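Probable leucine/isoleucine/valine-binding protein (Rhodopirellula baltica, PDB 4KV7) probably binds leucine, isoleucine, valine or a related small ligand, as a member of the leucine-binding protein family of periplasmic binding proteins. Local coordinates at residues A[279-282]-A[283-286]. The protein carries 1 engineered substitution. Residues are numbered along the deposited sequence; the frame is centred on the assembly and turned at random.
Sequences DLPL and VREY
Arg284, Glu285 and Tyr286 give their backbone N-H groups to the carbonyls of Leu280, Pro281 and Leu282, the i to i+4 bonds that open helix 281-293, with Tyr286 N 2.8 Å from Leu282 O. Leu280 stands at the N-cap, and Pro281 suits the first turn because its ring nitrogen, which has no hydrogen to give, needs no acceptor there. Arg284 turns back over this start: CG anti to the carbonyl carbon (chi1 -57°) lays CD 3.5 Å from Asp279 O, and the bend at chi3 then sets the guanidinium with that oxygen over one face. A water in the guanidinium plane accepts from Arg284 NE at 2.9 Å and donates to Pro281 O, which thus has both the water and Glu285 N as donors. Glu285 runs extended past the same carbonyl, its CG 3.3 Å from Pro281 O, to bring OE1 into a salt bridge with Arg311. With an alanine here, Arg311 is likely to lose this carboxylate mate, and the ionic tie to helix 301-319 would go. On the apolar side Leu280 CB meets Val283 CG2 at 4.2 Å, while Leu282 packs on Leu304 and Ile308 and the buried Tyr286 ring reaches inward, its hydroxyl hydrogen-bonded to Ser303 OG and Ser300 N. The turn is therefore amphipathic, with Arg284 and water on its exposed side and Leu282, Val283 and Tyr286 packed against neighbouring loops and helix 301-319.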
ATOM      1  N   ASP A 279      -6.820  14.495  12.919  1.00 14.69           N
ATOM      2  CA  ASP A 279      -6.057  15.619  13.434  0.59 15.95           C
ATOM      3  C   ASP A 279      -4.776  15.180  14.136  1.00 12.14           C
ATOM      4  O   ASP A 279      -4.132  15.966  14.818  1.00 14.24           O
ATOM      5  CB  ASP A 279      -6.932  16.506  14.307  0.59 16.63           C
ATOM      6  CG  ASP A 279      -8.102  17.081  13.537  0.59 17.28           C
ATOM      7  OD1 ASP A 279      -7.926  17.389  12.333  0.59 18.73           O
ATOM      8  OD2 ASP A 279      -9.192  17.215  14.125  0.59 21.23           O
ATOM      9  N   LEU A 280      -4.387  13.924  13.917  1.00 12.84           N
ATOM     10  CA  LEU A 280      -3.078  13.455  14.373  1.00 13.01           C
ATOM     11  C   LEU A 280      -2.021  14.389  13.792  1.00 11.94           C
ATOM     12  O   LEU A 280      -2.132  14.797  12.630  1.00 12.24           O
ATOM     13  CB  LEU A 280      -2.816  12.030  13.886  1.00 14.15           C
ATOM     14  CG  LEU A 280      -3.545  10.912  14.623  1.00 13.98           C
ATOM     15  CD1 LEU A 280      -3.447   9.623  13.819  1.00 18.71           C
ATOM     16  CD2 LEU A 280      -2.962  10.725  16.014  1.00 18.31           C
ATOM     17  N   PRO A 281      -0.977  14.714  14.571  1.00 13.04           N
ATOM     18  CA  PRO A 281       0.007  15.699  14.094  1.00 13.55           C
ATOM     19  C   PRO A 281       0.606  15.380  12.722  1.00 13.35           C
ATOM     20  O   PRO A 281       0.749  16.283  11.898  1.00 13.57           O
ATOM     21  CB  PRO A 281       1.083  15.680  15.188  1.00 15.02           C
ATOM     22  CG  PRO A 281       0.330  15.299  16.422  1.00 19.62           C
ATOM     23  CD  PRO A 281      -0.717  14.308  15.966  1.00 14.29           C
ATOM     24  N   LEU A 282       0.940  14.124  12.460  1.00 12.27           N
ATOM     25  CA  LEU A 282       1.498  13.764  11.157  0.59 12.01           C
ATOM     26  C   LEU A 282       0.515  14.052  10.040  1.00 10.79           C
ATOM     27  O   LEU A 282       0.902  14.520   8.963  1.00 10.85           O
ATOM     28  CB  LEU A 282       1.891  12.286  11.100  0.59 13.78           C
ATOM     29  CG  LEU A 282       2.475  11.803   9.760  0.59 18.32           C
ATOM     30  CD1 LEU A 282       3.447  10.691  10.003  0.59 24.81           C
ATOM     31  CD2 LEU A 282       1.406  11.328   8.754  0.59  9.24           C
ATOM     32  N   VAL A 283      -0.753  13.739  10.277  1.00 10.32           N
ATOM     33  CA  VAL A 283      -1.760  13.925   9.239  1.00 10.04           C
ATOM     34  C   VAL A 283      -1.989  15.401   8.948  1.00  9.90           C
ATOM     35  O   VAL A 283      -2.156  15.778   7.790  1.00 10.44           O
ATOM     36  CB  VAL A 283      -3.072  13.193   9.564  1.00 10.65           C
ATOM     37  CG1 VAL A 283      -4.084  13.421   8.460  1.00 11.90           C
ATOM     38  CG2 VAL A 283      -2.816  11.702   9.738  1.00 12.12           C
ATOM     39  N   ARG A 284      -1.972  16.245   9.973  1.00 11.31           N
ATOM     40  CA  ARG A 284      -2.085  17.683   9.745  1.00 12.63           C
ATOM     41  C   ARG A 284      -0.901  18.184   8.917  1.00 12.39           C
ATOM     42  O   ARG A 284      -1.055  19.023   8.028  1.00 11.97           O
ATOM     43  CB  ARG A 284      -2.174  18.445  11.068  1.00 13.94           C
ATOM     44  CG  ARG A 284      -3.330  18.001  11.939  1.00 14.92           C
ATOM     45  CD  ARG A 284      -3.526  18.922  13.126  1.00 13.84           C
ATOM     46  NE  ARG A 284      -2.333  19.031  13.968  1.00 14.81           N
ATOM     47  CZ  ARG A 284      -2.356  19.300  15.275  1.00 14.88           C
ATOM     48  NH1 ARG A 284      -3.504  19.474  15.909  1.00 13.48           N
ATOM     49  NH2 ARG A 284      -1.224  19.402  15.959  1.00 15.83           N
ATOM     50  N   GLU A 285       0.280  17.639   9.193  1.00 12.19           N
ATOM     51  CA  GLU A 285       1.490  17.976   8.448  1.00 12.65           C
ATOM     52  C   GLU A 285       1.407  17.504   6.991  1.00 10.94           C
ATOM     53  O   GLU A 285       1.827  18.205   6.073  1.00 11.26           O
ATOM     54  CB  GLU A 285       2.723  17.411   9.168  1.00 12.87           C
ATOM     55  CG  GLU A 285       3.078  18.194  10.441  1.00 14.03           C
ATOM     56  CD  GLU A 285       3.929  17.418  11.441  1.00 15.17           C
ATOM     57  OE1 GLU A 285       4.213  16.226  11.231  1.00 15.28           O
ATOM     58  OE2 GLU A 285       4.311  18.017  12.464  1.00 21.35           O
ATOM     59  N   TYR A 286       0.860  16.318   6.782  1.00 10.29           N
ATOM     60  CA  TYR A 286       0.562  15.827   5.444  1.00 10.37           C
ATOM     61  C   TYR A 286      -0.335  16.804   4.699  1.00  9.30           C
ATOM     62  O   TYR A 286      -0.059  17.153   3.559  1.00 10.06           O
ATOM     63  CB  TYR A 286      -0.107  14.453   5.539  1.00 10.09           C
ATOM     64  CG  TYR A 286      -0.889  14.040   4.307  1.00  9.75           C
ATOM     65  CD1 TYR A 286      -0.245  13.648   3.138  1.00  9.16           C
ATOM     66  CD2 TYR A 286      -2.280  14.023   4.327  1.00  9.57           C
ATOM     67  CE1 TYR A 286      -0.971  13.259   2.022  1.00  9.70           C
ATOM     68  CE2 TYR A 286      -3.012  13.641   3.224  1.00 10.45           C
ATOM     69  CZ  TYR A 286      -2.361  13.255   2.072  1.00  9.27           C
ATOM     70  OH  TYR A 286      -3.122  12.877   0.989  1.00 10.28           O
TER
HETATM   71  O   HOH W   1       0.516  18.820  13.374  1.00 23.17           O